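Local structure of glycoside hydrolase family 31 (Kribbella flavida DSM 17836, 5X3I) at residues G289-E293 / A645-D651; F239-T243 / F284-V288; F544-A550 / Y561-D565; S586-M592 / L632-L636. The protein hydrolyses the alpha-1,3-glucosidic linkages of the cyclic tetrasaccharide cyclobis-(1-6)-alpha-nigerosyl inside the cell, releasing isomaltose. The protein carries 1 engineered substitution. One frame throughout, in Å; residues are numbered along the deposited sequence.

Contact 1. Residues G289-E293 / A645-D651; sequences GRAEE and ARTIATD
The guanidinium of Arg-290 and the carboxylate of Asp-651 meet edge to edge, their planes only 24° apart, so the faces of the arginine take no part in the pairing. The grip is side-on: NE of Arg-290 points at OD1 of Asp-651 over 2.8 Å, in the guanidinium plane, with an N-H...O angle of 179°, and it uses the syn lone pair of that oxygen. The second bond, from NH2 of Arg-290 to OD2 of Asp-651 at 2.9 Å, is less straight (153°) and tilts out of both planes. A bend at chi3 turns the arginine's end toward the carboxylate, while its CD lies 3.4 Å from the carbonyl O of Ile-648.

Ile-648, on the last turns of helix 622-650, carries the apolar half. Its CG1 packs 4.0 Å from CB of Ala-291, and its methyls also rest on the backbone of residues 289-293: CG2 is 3.6 Å from O of Ala-291, CD1 3.5 Å from N of Glu-293. The CG of Glu-293 also touches CD1. At the far end, a water bridges OE2 of Glu-293 (2.7 Å) and the carbonyl O of Ala-645, donating to both.

The contact thus ties the loop between helix 277-288 and strand 302-304 to the C-terminal end of helix 622-650. Both charges have second partners: Arg-290 NH2 also pairs with Asp-286, and Asp-651 OD2 with Thr-282. The buried carboxylate therefore probably remains ionised, held by the arginine's charge and by a hydrogen bond from Thr-282 of helix 277-288.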
loop_
_atom_site.group_PDB
_atom_site.type_symbol
_atom_site.label_atom_id
_atom_site.label_comp_id
_atom_site.label_asym_id
_atom_site.label_seq_id
_atom_site.Cartn_x
_atom_site.Cartn_y
_atom_site.Cartn_z
ATOM N N GLY A 289 11.267 8.890 10.807
ATOM C CA GLY A 289 10.967 9.838 9.752
ATOM C C GLY A 289 9.567 10.417 9.731
ATOM O O GLY A 289 8.626 9.878 10.321
ATOM N N ARG A 290 9.453 11.539 9.017
ATOM C CA ARG A 290 8.307 12.430 9.093
ATOM C C ARG A 290 8.084 13.141 7.740
ATOM O O ARG A 290 9.022 13.339 6.981
ATOM C CB ARG A 290 8.539 13.452 10.214
ATOM C CG ARG A 290 7.462 14.484 10.427
ATOM C CD ARG A 290 7.894 15.504 11.482
ATOM N NE ARG A 290 7.732 15.006 12.847
ATOM C CZ ARG A 290 8.735 14.649 13.641
ATOM N NH1 ARG A 290 9.990 14.723 13.224
ATOM N NH2 ARG A 290 8.479 14.217 14.863
ATOM N N ALA A 291 6.845 13.513 7.451
ATOM C CA ALA A 291 6.541 14.218 6.215
ATOM C C ALA A 291 7.242 15.563 6.181
ATOM O O ALA A 291 7.535 16.148 7.213
ATOM C CB ALA A 291 5.056 14.411 6.057
ATOM N N GLU A 292 7.501 16.035 4.970
ATOM C CA GLU A 292 7.922 17.406 4.753
ATOM C C GLU A 292 6.777 18.090 4.029
ATOM O O GLU A 292 5.949 17.419 3.404
ATOM C CB GLU A 292 9.222 17.485 3.951
ATOM C CG GLU A 292 9.147 16.964 2.526
ATOM C CD GLU A 292 10.487 17.065 1.788
ATOM O OE1 GLU A 292 11.252 16.081 1.770
ATOM O OE2 GLU A 292 10.773 18.134 1.214
ATOM N N GLU A 293 6.694 19.411 4.160
ATOM C CA GLU A 293 5.596 20.152 3.569
ATOM C C GLU A 293 5.666 20.033 2.058
ATOM O O GLU A 293 6.693 20.301 1.458
ATOM C CB GLU A 293 5.637 21.631 3.982
ATOM C CG GLU A 293 5.425 21.868 5.456
ATOM C CD GLU A 293 5.609 23.321 5.853
ATOM O OE1 GLU A 293 5.654 24.198 4.968
ATOM O OE2 GLU A 293 5.717 23.589 7.059
ATOM N N ALA A 645 0.877 22.023 7.595
ATOM C CA ALA A 645 2.077 22.537 8.204
ATOM C C ALA A 645 2.062 22.296 9.724
ATOM O O ALA A 645 3.085 21.978 10.305
ATOM C CB ALA A 645 2.242 24.017 7.894
ATOM N N ARG A 646 0.907 22.457 10.358
ATOM C CA ARG A 646 0.803 22.225 11.802
ATOM C C ARG A 646 1.002 20.735 12.126
ATOM O O ARG A 646 1.702 20.378 13.071
ATOM C CB ARG A 646 -0.544 22.720 12.335
ATOM C CG ARG A 646 -0.662 24.245 12.372
ATOM C CD ARG A 646 -1.904 24.723 13.116
ATOM N NE ARG A 646 -2.057 24.062 14.408
ATOM C CZ ARG A 646 -1.475 24.454 15.540
ATOM N NH1 ARG A 646 -0.688 25.522 15.561
ATOM N NH2 ARG A 646 -1.679 23.768 16.662
ATOM N N THR A 647 0.398 19.882 11.308
ATOM C CA THR A 647 0.550 18.445 11.452
ATOM C C THR A 647 2.011 18.039 11.378
ATOM O O THR A 647 2.475 17.225 12.164
ATOM C CB THR A 647 -0.262 17.698 10.396
ATOM O OG1 THR A 647 -1.646 17.790 10.733
ATOM C CG2 THR A 647 0.145 16.213 10.322
ATOM N N ILE A 648 2.750 18.644 10.467
ATOM C CA ILE A 648 4.150 18.305 10.311
ATOM C C ILE A 648 4.974 18.858 11.476
ATOM O O ILE A 648 5.951 18.242 11.908
ATOM C CB ILE A 648 4.678 18.814 8.972
ATOM C CG1 ILE A 648 4.210 17.866 7.860
ATOM C CG2 ILE A 648 6.198 18.934 8.974
ATOM C CD1 ILE A 648 4.264 18.464 6.470
ATOM N N ALA A 649 4.565 20.011 11.991
ATOM C CA ALA A 649 5.259 20.619 13.117
ATOM C C ALA A 649 4.930 19.959 14.453
ATOM O O ALA A 649 5.819 19.734 15.246
ATOM C CB ALA A 649 4.948 22.125 13.189
ATOM N N THR A 650 3.650 19.737 14.730
ATOM C CA THR A 650 3.230 19.158 16.002
ATOM C C THR A 650 2.990 17.644 16.037
ATOM O O THR A 650 2.788 17.092 17.112
ATOM C CB THR A 650 1.938 19.814 16.487
ATOM O OG1 THR A 650 0.835 19.318 15.725
ATOM C CG2 THR A 650 2.027 21.338 16.372
ATOM N N ASP A 651 2.976 17.006 14.866
ATOM C CA ASP A 651 2.625 15.590 14.695
ATOM C C ASP A 651 1.154 15.260 14.980
ATOM O O ASP A 651 0.743 14.113 14.826
ATOM C CB ASP A 651 3.552 14.707 15.529
ATOM C CG ASP A 651 4.965 14.797 15.055
ATOM O OD1 ASP A 651 5.151 14.788 13.822
ATOM O OD2 ASP A 651 5.881 14.931 15.885
HETATM O O HOH W 1 5.539 22.579 9.531
#

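Contact 2. Residues F239-T243 / F284-V288; sequences FHVRT and FLDEV
His-240 leaves strand 237-241 toward helix 277-288, its CG opposite the backbone N (chi1 168°), which carries the ring out to Phe-284. CB lies 3.9 Å from CE1 of Phe-284; CG is closer to that same carbon, at 3.5 Å, and CD2 also faces it, at 3.8 Å. The pair is T-shaped: the edge of Phe-284 addresses one face of the imidazole, with ring planes 71° apart and centroids separated by 5.0 Å. The CA of Arg-242 lies over the opposite imidazole face. ND1 of His-240 then gives a weak hydrogen bond to OE1 of Glu-287, which sits at the imidazole edge, and CE1 touches CG1 of Val-288 at 3.6 Å.

The same OE1 of Glu-287 is 2.8 Å from NE of Arg-242, and NH2 of Arg-242 is 2.9 Å from OE2 of Glu-287. In this salt bridge guanidinium and carboxylate stand at 80°, and both nitrogens arrive from above the carboxylate plane. Glu-287 OE2 is also hydrogen-bonded to Tyr-273 OH on strand 267-274.

A strand of the galactose mutarotase-like domain is thereby fastened to helix 277-288 by one carboxylate accepting from arginine and tyrosine, and weakly from histidine, which is likely to stabilise its negative charge.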
loop_
_atom_site.group_PDB
_atom_site.type_symbol
_atom_site.label_atom_id
_atom_site.label_comp_id
_atom_site.label_asym_id
_atom_site.label_seq_id
_atom_site.Cartn_x
_atom_site.Cartn_y
_atom_site.Cartn_z
ATOM N N PHE A 239 4.163 1.596 20.953
ATOM C CA PHE A 239 5.348 0.778 20.749
ATOM C C PHE A 239 5.712 0.673 19.274
ATOM O O PHE A 239 4.855 0.731 18.410
ATOM C CB PHE A 239 5.133 -0.631 21.314
ATOM C CG PHE A 239 4.101 -1.428 20.563
ATOM C CD1 PHE A 239 4.471 -2.269 19.527
ATOM C CD2 PHE A 239 2.762 -1.321 20.883
ATOM C CE1 PHE A 239 3.523 -2.989 18.833
ATOM C CE2 PHE A 239 1.812 -2.038 20.191
ATOM C CZ PHE A 239 2.196 -2.873 19.162
ATOM N N HIS A 240 6.994 0.495 19.012
ATOM C CA HIS A 240 7.487 0.187 17.686
ATOM C C HIS A 240 8.458 -0.977 17.785
ATOM O O HIS A 240 9.485 -0.874 18.440
ATOM C CB HIS A 240 8.172 1.408 17.068
ATOM C CG HIS A 240 8.943 1.114 15.825
ATOM N ND1 HIS A 240 10.111 1.771 15.504
ATOM C CD2 HIS A 240 8.710 0.252 14.810
ATOM C CE1 HIS A 240 10.569 1.318 14.356
ATOM N NE2 HIS A 240 9.733 0.398 13.910
ATOM N N VAL A 241 8.137 -2.083 17.131
ATOM C CA VAL A 241 9.082 -3.184 17.062
ATOM C C VAL A 241 10.107 -2.822 16.008
ATOM O O VAL A 241 9.734 -2.631 14.844
ATOM C CB VAL A 241 8.406 -4.500 16.689
ATOM C CG1 VAL A 241 9.394 -5.644 16.780
ATOM C CG2 VAL A 241 7.187 -4.743 17.573
ATOM N N ARG A 242 11.392 -2.744 16.344
ATOM C CA ARG A 242 12.235 -2.225 15.299
ATOM C C ARG A 242 12.761 -3.383 14.479
ATOM O O ARG A 242 13.837 -3.904 14.720
ATOM C CB ARG A 242 13.408 -1.444 15.908
ATOM C CG ARG A 242 13.010 -0.310 16.836
ATOM C CD ARG A 242 14.195 0.230 17.619
ATOM N NE ARG A 242 13.867 1.503 18.256
ATOM C CZ ARG A 242 14.585 2.076 19.215
ATOM N NH1 ARG A 242 15.680 1.478 19.670
ATOM N NH2 ARG A 242 14.207 3.244 19.725
ATOM N N THR A 243 12.071 -3.623 13.379
ATOM C CA THR A 243 12.477 -4.603 12.398
ATOM C C THR A 243 11.736 -4.283 11.111
ATOM O O THR A 243 10.634 -3.741 11.160
ATOM C CB THR A 243 12.139 -6.034 12.860
ATOM O OG1 THR A 243 12.604 -6.977 11.897
ATOM C CG2 THR A 243 10.648 -6.198 13.038
ATOM N N PHE A 284 7.792 8.153 17.732
ATOM C CA PHE A 284 7.896 7.262 16.576
ATOM C C PHE A 284 8.521 7.993 15.375
ATOM O O PHE A 284 9.507 7.537 14.811
ATOM C CB PHE A 284 6.514 6.704 16.217
ATOM C CG PHE A 284 6.513 5.688 15.093
ATOM C CD1 PHE A 284 7.420 4.643 15.072
ATOM C CD2 PHE A 284 5.571 5.767 14.078
ATOM C CE1 PHE A 284 7.397 3.710 14.059
ATOM C CE2 PHE A 284 5.547 4.841 13.061
ATOM C CZ PHE A 284 6.456 3.812 13.049
ATOM N N LEU A 285 7.967 9.144 15.014
ATOM C CA LEU A 285 8.396 9.830 13.790
ATOM C C LEU A 285 9.795 10.433 13.935
ATOM O O LEU A 285 10.558 10.452 12.977
ATOM C CB LEU A 285 7.378 10.902 13.387
ATOM C CG LEU A 285 5.946 10.421 13.105
ATOM C CD1 LEU A 285 5.093 11.513 12.450
ATOM C CD2 LEU A 285 5.927 9.145 12.278
ATOM N N ASP A 286 10.140 10.905 15.133
ATOM C CA ASP A 286 11.510 11.341 15.410
ATOM C C ASP A 286 12.497 10.229 15.097
ATOM O O ASP A 286 13.614 10.473 14.654
ATOM C CB ASP A 286 11.689 11.767 16.870
ATOM C CG ASP A 286 11.299 13.213 17.112
ATOM O OD1 ASP A 286 10.977 13.910 16.131
ATOM O OD2 ASP A 286 11.308 13.643 18.287
ATOM N N GLU A 287 12.083 9.003 15.383
ATOM C CA GLU A 287 12.909 7.842 15.115
ATOM C C GLU A 287 12.897 7.390 13.649
ATOM O O GLU A 287 13.942 7.122 13.082
ATOM C CB GLU A 287 12.449 6.690 16.021
ATOM C CG GLU A 287 13.243 5.411 15.903
ATOM C CD GLU A 287 12.709 4.303 16.822
ATOM O OE1 GLU A 287 12.694 3.140 16.375
ATOM O OE2 GLU A 287 12.296 4.603 17.969
ATOM N N VAL A 288 11.716 7.234 13.063
ATOM C CA VAL A 288 11.649 6.648 11.720
ATOM C C VAL A 288 11.450 7.608 10.533
ATOM O O VAL A 288 11.521 7.194 9.381
ATOM C CB VAL A 288 10.564 5.581 11.677
ATOM C CG1 VAL A 288 10.773 4.612 12.851
ATOM C CG2 VAL A 288 9.185 6.207 11.741
#

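Contact 3. Residues F544-A550 / Y561-D565; sequences FRSSVTA and YWGWD. With SO4 (sulfate ion), chain F.
Helix 541-556 and strand 562-565 form the second half of a beta-alpha-beta unit, begun by strand 531-533, in the TIM barrel. The segments run almost antiparallel (166°), axes 8.9 Å apart, with two indoles between. Ser-547 CB stands over one face of Trp-564, near its rim and 3.3 Å from CE3; Ser-547 OG bonds back to Ala-543 O. CH2 of Trp-564, whose CG sits between backbone N and carbonyl carbon (chi1 67°), lies 3.4 Å from CD1 of Phe-544. The rings are nearly parallel (14°) but barely overlap. Without the indole, as with a leucine here, Phe-544 and Ser-547 would probably lose the flat surface they rest on, and Ser-586 its partner.

Two residues back along the strand, Trp-562 brings CH2 to 3.2 Å from O of Ser-547, and its CZ2 touches CB of Ala-550, one helical turn further on. Arg-545 holds a sulfate ion, probably from the crystallisation liquor: NE to O2 at 2.9 Å, and NH2 to O4.

The Ser-547 side chain is about 10 Å from that of Asp-536, the inferred proton donor. Helix 576-586 covers Phe-544 through Leu-578 and Ala-585, and its Ser-586 OG bonds Trp-564 NE1; Trp-562 NE1 reaches Glu-191.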
loop_
_atom_site.group_PDB
_atom_site.type_symbol
_atom_site.label_atom_id
_atom_site.label_comp_id
_atom_site.label_asym_id
_atom_site.label_seq_id
_atom_site.Cartn_x
_atom_site.Cartn_y
_atom_site.Cartn_z
ATOM N N PHE A 544 -15.864 1.911 0.629
ATOM C CA PHE A 544 -15.906 3.297 1.090
ATOM C C PHE A 544 -15.545 3.328 2.577
ATOM O O PHE A 544 -14.616 4.027 2.991
ATOM C CB PHE A 544 -17.303 3.877 0.804
ATOM C CG PHE A 544 -17.482 5.358 1.120
ATOM C CD1 PHE A 544 -16.453 6.147 1.605
ATOM C CD2 PHE A 544 -18.734 5.948 0.937
ATOM C CE1 PHE A 544 -16.662 7.495 1.893
ATOM C CE2 PHE A 544 -18.945 7.292 1.222
ATOM C CZ PHE A 544 -17.903 8.064 1.699
ATOM N N ARG A 545 -16.257 2.541 3.376
ATOM C CA ARG A 545 -15.989 2.492 4.807
ATOM C C ARG A 545 -14.569 2.012 5.090
ATOM O O ARG A 545 -13.871 2.606 5.899
ATOM C CB ARG A 545 -17.009 1.593 5.524
ATOM C CG ARG A 545 -18.437 2.110 5.437
ATOM C CD ARG A 545 -19.386 1.289 6.310
ATOM N NE ARG A 545 -19.694 -0.011 5.730
ATOM C CZ ARG A 545 -20.755 -0.257 4.975
ATOM N NH1 ARG A 545 -21.617 0.711 4.712
ATOM N NH2 ARG A 545 -20.965 -1.477 4.494
ATOM N N SER A 546 -14.140 0.949 4.416
ATOM C CA SER A 546 -12.781 0.449 4.602
ATOM C C SER A 546 -11.759 1.546 4.293
ATOM O O SER A 546 -10.738 1.679 4.971
ATOM C CB SER A 546 -12.517 -0.763 3.712
ATOM O OG SER A 546 -13.283 -1.881 4.122
ATOM N N SER A 547 -12.059 2.347 3.282
ATOM C CA SER A 547 -11.125 3.376 2.849
ATOM C C SER A 547 -10.977 4.489 3.885
ATOM O O SER A 547 -9.871 4.924 4.161
ATOM C CB SER A 547 -11.564 3.935 1.500
ATOM O OG SER A 547 -11.453 2.941 0.497
ATOM N N VAL A 548 -12.085 4.933 4.470
ATOM C CA VAL A 548 -12.018 5.894 5.568
ATOM C C VAL A 548 -11.132 5.368 6.710
ATOM O O VAL A 548 -10.316 6.099 7.259
ATOM C CB VAL A 548 -13.418 6.229 6.114
ATOM C CG1 VAL A 548 -13.315 7.058 7.382
ATOM C CG2 VAL A 548 -14.241 6.951 5.051
ATOM N N THR A 549 -11.287 4.087 7.038
ATOM C CA THR A 549 -10.511 3.470 8.117
ATOM C C THR A 549 -9.034 3.428 7.770
ATOM O O THR A 549 -8.182 3.660 8.622
ATOM C CB THR A 549 -11.007 2.042 8.418
ATOM O OG1 THR A 549 -12.399 2.092 8.737
ATOM C CG2 THR A 549 -10.235 1.433 9.596
ATOM N N ALA A 550 -8.747 3.149 6.503
ATOM C CA ALA A 550 -7.383 3.139 5.999
ATOM C C ALA A 550 -6.711 4.499 6.216
ATOM O O ALA A 550 -5.616 4.571 6.748
ATOM C CB ALA A 550 -7.371 2.765 4.520
ATOM N N TYR A 561 -0.196 12.906 3.847
ATOM C CA TYR A 561 -0.918 13.115 2.624
ATOM C C TYR A 561 -1.430 11.788 2.086
ATOM O O TYR A 561 -0.719 11.027 1.436
ATOM C CB TYR A 561 0.004 13.770 1.597
ATOM C CG TYR A 561 0.644 15.061 2.057
ATOM C CD1 TYR A 561 1.848 15.058 2.758
ATOM C CD2 TYR A 561 0.052 16.283 1.773
ATOM C CE1 TYR A 561 2.426 16.228 3.166
ATOM C CE2 TYR A 561 0.618 17.453 2.176
ATOM C CZ TYR A 561 1.804 17.432 2.868
ATOM O OH TYR A 561 2.359 18.612 3.253
ATOM N N TRP A 562 -2.725 11.609 2.235
ATOM C CA TRP A 562 -3.370 10.345 1.957
ATOM C C TRP A 562 -4.691 10.586 1.262
ATOM O O TRP A 562 -5.412 11.527 1.576
ATOM C CB TRP A 562 -3.583 9.544 3.247
ATOM C CG TRP A 562 -4.401 8.303 3.056
ATOM C CD1 TRP A 562 -3.938 7.033 2.902
ATOM C CD2 TRP A 562 -5.823 8.224 2.976
ATOM N NE1 TRP A 562 -4.988 6.159 2.749
ATOM C CE2 TRP A 562 -6.157 6.870 2.786
ATOM C CE3 TRP A 562 -6.850 9.163 3.069
ATOM C CZ2 TRP A 562 -7.468 6.436 2.672
ATOM C CZ3 TRP A 562 -8.156 8.727 2.958
ATOM C CH2 TRP A 562 -8.448 7.375 2.758
ATOM N N GLY A 563 -5.017 9.688 0.349
ATOM C CA GLY A 563 -6.253 9.739 -0.403
ATOM C C GLY A 563 -6.642 8.340 -0.852
ATOM O O GLY A 563 -6.013 7.360 -0.455
ATOM N N TRP A 564 -7.697 8.252 -1.652
ATOM C CA TRP A 564 -8.223 6.980 -2.136
ATOM C C TRP A 564 -8.930 7.216 -3.460
ATOM O O TRP A 564 -9.215 8.358 -3.791
ATOM C CB TRP A 564 -9.182 6.352 -1.116
ATOM C CG TRP A 564 -10.476 7.121 -0.904
ATOM C CD1 TRP A 564 -10.604 8.416 -0.514
ATOM C CD2 TRP A 564 -11.810 6.617 -1.051
ATOM N NE1 TRP A 564 -11.928 8.767 -0.436
ATOM C CE2 TRP A 564 -12.691 7.675 -0.751
ATOM C CE3 TRP A 564 -12.343 5.380 -1.418
ATOM C CZ2 TRP A 564 -14.076 7.530 -0.803
ATOM C CZ3 TRP A 564 -13.718 5.241 -1.468
ATOM C CH2 TRP A 564 -14.567 6.305 -1.160
ATOM N N ASP A 565 -9.225 6.160 -4.210
ATOM C CA ASP A 565 -9.998 6.369 -5.417
ATOM C C ASP A 565 -11.431 6.562 -4.947
ATOM O O ASP A 565 -12.081 5.601 -4.544
ATOM C CB ASP A 565 -9.939 5.149 -6.360
ATOM C CG ASP A 565 -8.519 4.680 -6.676
ATOM O OD1 ASP A 565 -7.562 5.471 -6.584
ATOM O OD2 ASP A 565 -8.376 3.498 -7.052
HETATM S S SO4 F . -18.286 -3.252 6.817
HETATM O O1 SO4 F . -18.950 -3.034 8.097
HETATM O O2 SO4 F . -17.711 -1.987 6.360
HETATM O O3 SO4 F . -17.218 -4.233 6.979
HETATM O O4 SO4 F . -19.256 -3.760 5.853
#

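Contact 4. Residues S586-M592 / L632-L636; sequences SAFMPIM and LRESL
Arg-633 lays its guanidinium under CB of Met-592, which stands 3.9 Å above the centre of one face, while the backbone of residues 587-590 surrounds its edge with carbonyl oxygens. NH1 of Arg-633 bonds to O of Ala-587 at 2.7 Å; the oxygen lies in the guanidinium plane, but the nitrogen sits well above the carbonyl plane, off any lone pair. Met-589 O is gripped end-on by both terminal nitrogens, NH1 at 2.7 Å and NH2 at 3.0 Å, and here the donors do lie in the carbonyl plane. A weak bond joins NH2 to O of Pro-590. The reach comes from a chain that is extended apart from one bend at chi2 (77°).

The carbonyls belong to the link that leads from helix 576-586, through a type I turn spanning Ser-586 to Met-589, into strand 591-593, the eighth parallel strand of the TIM barrel. Arg-633 projects into this link from helix 622-650. Its NE is taken by Phe-299 O, and a water bridges its NH2 and the backbone N of Met-592, 3.0 Å from each. Cutting Arg-633 back to an alanine would probably strip the carbonyls of Ala-587 and Met-589 of their buried donors and let the turn shift.

Beside this polar grip, Phe-588 crosses two leucines of the helix at about a right angle: its CZ lies 3.7 Å from CD2 of Leu-632 and its CE2 3.8 Å from CD1 of Leu-636. Phe-742, on the C-terminal helix 735-742, packs against both Phe-588 and Leu-632.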
loop_
_atom_site.group_PDB
_atom_site.type_symbol
_atom_site.label_atom_id
_atom_site.label_comp_id
_atom_site.label_asym_id
_atom_site.label_seq_id
_atom_site.Cartn_x
_atom_site.Cartn_y
_atom_site.Cartn_z
ATOM N N SER A 586 -14.741 13.062 0.459
ATOM C CA SER A 586 -13.363 13.150 -0.025
ATOM C C SER A 586 -12.870 14.593 -0.139
ATOM O O SER A 586 -11.686 14.862 0.045
ATOM C CB SER A 586 -13.228 12.450 -1.370
ATOM O OG SER A 586 -13.481 11.071 -1.230
ATOM N N ALA A 587 -13.790 15.514 -0.404
ATOM C CA ALA A 587 -13.483 16.949 -0.412
ATOM C C ALA A 587 -12.946 17.423 0.946
ATOM O O ALA A 587 -12.333 18.478 1.074
ATOM C CB ALA A 587 -14.725 17.740 -0.806
ATOM N N PHE A 588 -13.275 16.656 1.967
ATOM C CA PHE A 588 -12.795 16.813 3.341
ATOM C C PHE A 588 -11.636 15.872 3.777
ATOM O O PHE A 588 -11.482 15.570 4.961
ATOM C CB PHE A 588 -13.999 16.802 4.263
ATOM C CG PHE A 588 -14.906 17.991 4.021
ATOM C CD1 PHE A 588 -16.039 17.873 3.240
ATOM C CD2 PHE A 588 -14.570 19.244 4.504
ATOM C CE1 PHE A 588 -16.850 18.957 3.003
ATOM C CE2 PHE A 588 -15.383 20.337 4.264
ATOM C CZ PHE A 588 -16.516 20.197 3.508
ATOM N N MET A 589 -10.962 15.258 2.810
ATOM C CA MET A 589 -9.832 14.369 3.088
ATOM C C MET A 589 -8.520 14.976 2.553
ATOM O O MET A 589 -8.567 15.916 1.772
ATOM C CB MET A 589 -10.084 13.006 2.468
ATOM C CG MET A 589 -11.235 12.240 3.113
ATOM S SD MET A 589 -11.487 10.668 2.305
ATOM C CE MET A 589 -13.175 10.341 2.774
ATOM N N PRO A 590 -7.351 14.509 3.049
ATOM C CA PRO A 590 -6.095 15.124 2.607
ATOM C C PRO A 590 -5.918 15.171 1.079
ATOM O O PRO A 590 -5.422 16.155 0.561
ATOM C CB PRO A 590 -5.029 14.231 3.248
ATOM C CG PRO A 590 -5.687 13.697 4.474
ATOM C CD PRO A 590 -7.115 13.463 4.062
ATOM N N ILE A 591 -6.324 14.116 0.387
ATOM C CA ILE A 591 -6.172 14.035 -1.055
ATOM C C ILE A 591 -7.471 13.581 -1.705
ATOM O O ILE A 591 -7.968 12.470 -1.444
ATOM C CB ILE A 591 -5.042 13.063 -1.466
ATOM C CG1 ILE A 591 -3.713 13.444 -0.803
ATOM C CG2 ILE A 591 -4.916 13.007 -2.987
ATOM C CD1 ILE A 591 -3.064 14.689 -1.375
ATOM N N MET A 592 -8.000 14.451 -2.553
ATOM C CA MET A 592 -9.235 14.222 -3.277
ATOM C C MET A 592 -8.895 13.814 -4.695
ATOM O O MET A 592 -8.297 14.597 -5.455
ATOM C CB MET A 592 -10.113 15.480 -3.258
ATOM C CG MET A 592 -11.469 15.287 -3.905
ATOM S SD MET A 592 -12.427 16.808 -4.006
ATOM C CE MET A 592 -13.997 16.125 -4.525
ATOM N N LEU A 632 -15.844 24.131 -3.494
ATOM C CA LEU A 632 -15.618 24.268 -2.067
ATOM C C LEU A 632 -14.195 23.812 -1.701
ATOM O O LEU A 632 -13.491 24.487 -0.955
ATOM C CB LEU A 632 -16.669 23.465 -1.291
ATOM C CG LEU A 632 -16.739 23.713 0.219
ATOM C CD1 LEU A 632 -18.150 23.493 0.742
ATOM C CD2 LEU A 632 -15.779 22.811 0.956
ATOM N N ARG A 633 -13.788 22.666 -2.242
ATOM C CA ARG A 633 -12.431 22.141 -2.075
ATOM C C ARG A 633 -11.362 23.200 -2.387
ATOM O O ARG A 633 -10.443 23.414 -1.605
ATOM C CB ARG A 633 -12.220 20.931 -2.982
ATOM C CG ARG A 633 -10.812 20.341 -2.931
ATOM C CD ARG A 633 -10.628 19.512 -1.669
ATOM N NE ARG A 633 -9.292 18.921 -1.540
ATOM C CZ ARG A 633 -8.933 18.150 -0.521
ATOM N NH1 ARG A 633 -9.824 17.867 0.437
ATOM N NH2 ARG A 633 -7.698 17.654 -0.459
ATOM N N GLU A 634 -11.501 23.852 -3.541
ATOM C CA GLU A 634 -10.590 24.924 -3.945
ATOM C C GLU A 634 -10.446 25.969 -2.846
ATOM O O GLU A 634 -9.350 26.397 -2.531
ATOM C CB GLU A 634 -11.078 25.591 -5.240
ATOM C CG GLU A 634 -11.019 24.695 -6.467
ATOM C CD GLU A 634 -9.633 24.649 -7.080
ATOM O OE1 GLU A 634 -9.135 25.698 -7.501
ATOM O OE2 GLU A 634 -9.024 23.578 -7.128
ATOM N N SER A 635 -11.569 26.360 -2.256
ATOM C CA SER A 635 -11.563 27.367 -1.199
ATOM C C SER A 635 -10.880 26.882 0.073
ATOM O O SER A 635 -10.434 27.684 0.873
ATOM C CB SER A 635 -12.989 27.806 -0.868
ATOM O OG SER A 635 -13.570 28.443 -1.980
ATOM N N LEU A 636 -10.803 25.569 0.242
ATOM C CA LEU A 636 -10.211 24.964 1.431
ATOM C C LEU A 636 -8.700 24.850 1.367
ATOM O O LEU A 636 -8.067 24.509 2.360
ATOM C CB LEU A 636 -10.782 23.564 1.645
ATOM C CG LEU A 636 -11.961 23.397 2.590
ATOM C CD1 LEU A 636 -12.385 21.932 2.618
ATOM C CD2 LEU A 636 -11.580 23.860 3.973
HETATM O O HOH W 2 -6.364 16.951 -3.066
#

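In the fold
Contacts 3 and 4 are buried within the TIM barrel, whereas contacts 1 and 2 are only partly buried: contact 1 sits beside the end of helix 622-650, and contact 2 joins the mutarotase-like domain to helix 277-288. Salt bridges mark contacts 1 and 2, in contact 1 beside an apolar isoleucine; aromatic packing fills contact 3, and contact 4 sets one arginine among backbone carbonyls. Contacts 1 and 4 share helix 622-650 without touching, their nearest atoms about 9 Å apart. Contacts 3 and 4 reach neighbouring barrel strands and abut directly. Leu-285 packs on the salt bridge of contact 1, joining it to contact 2; Tyr-561 links contacts 1 and 3.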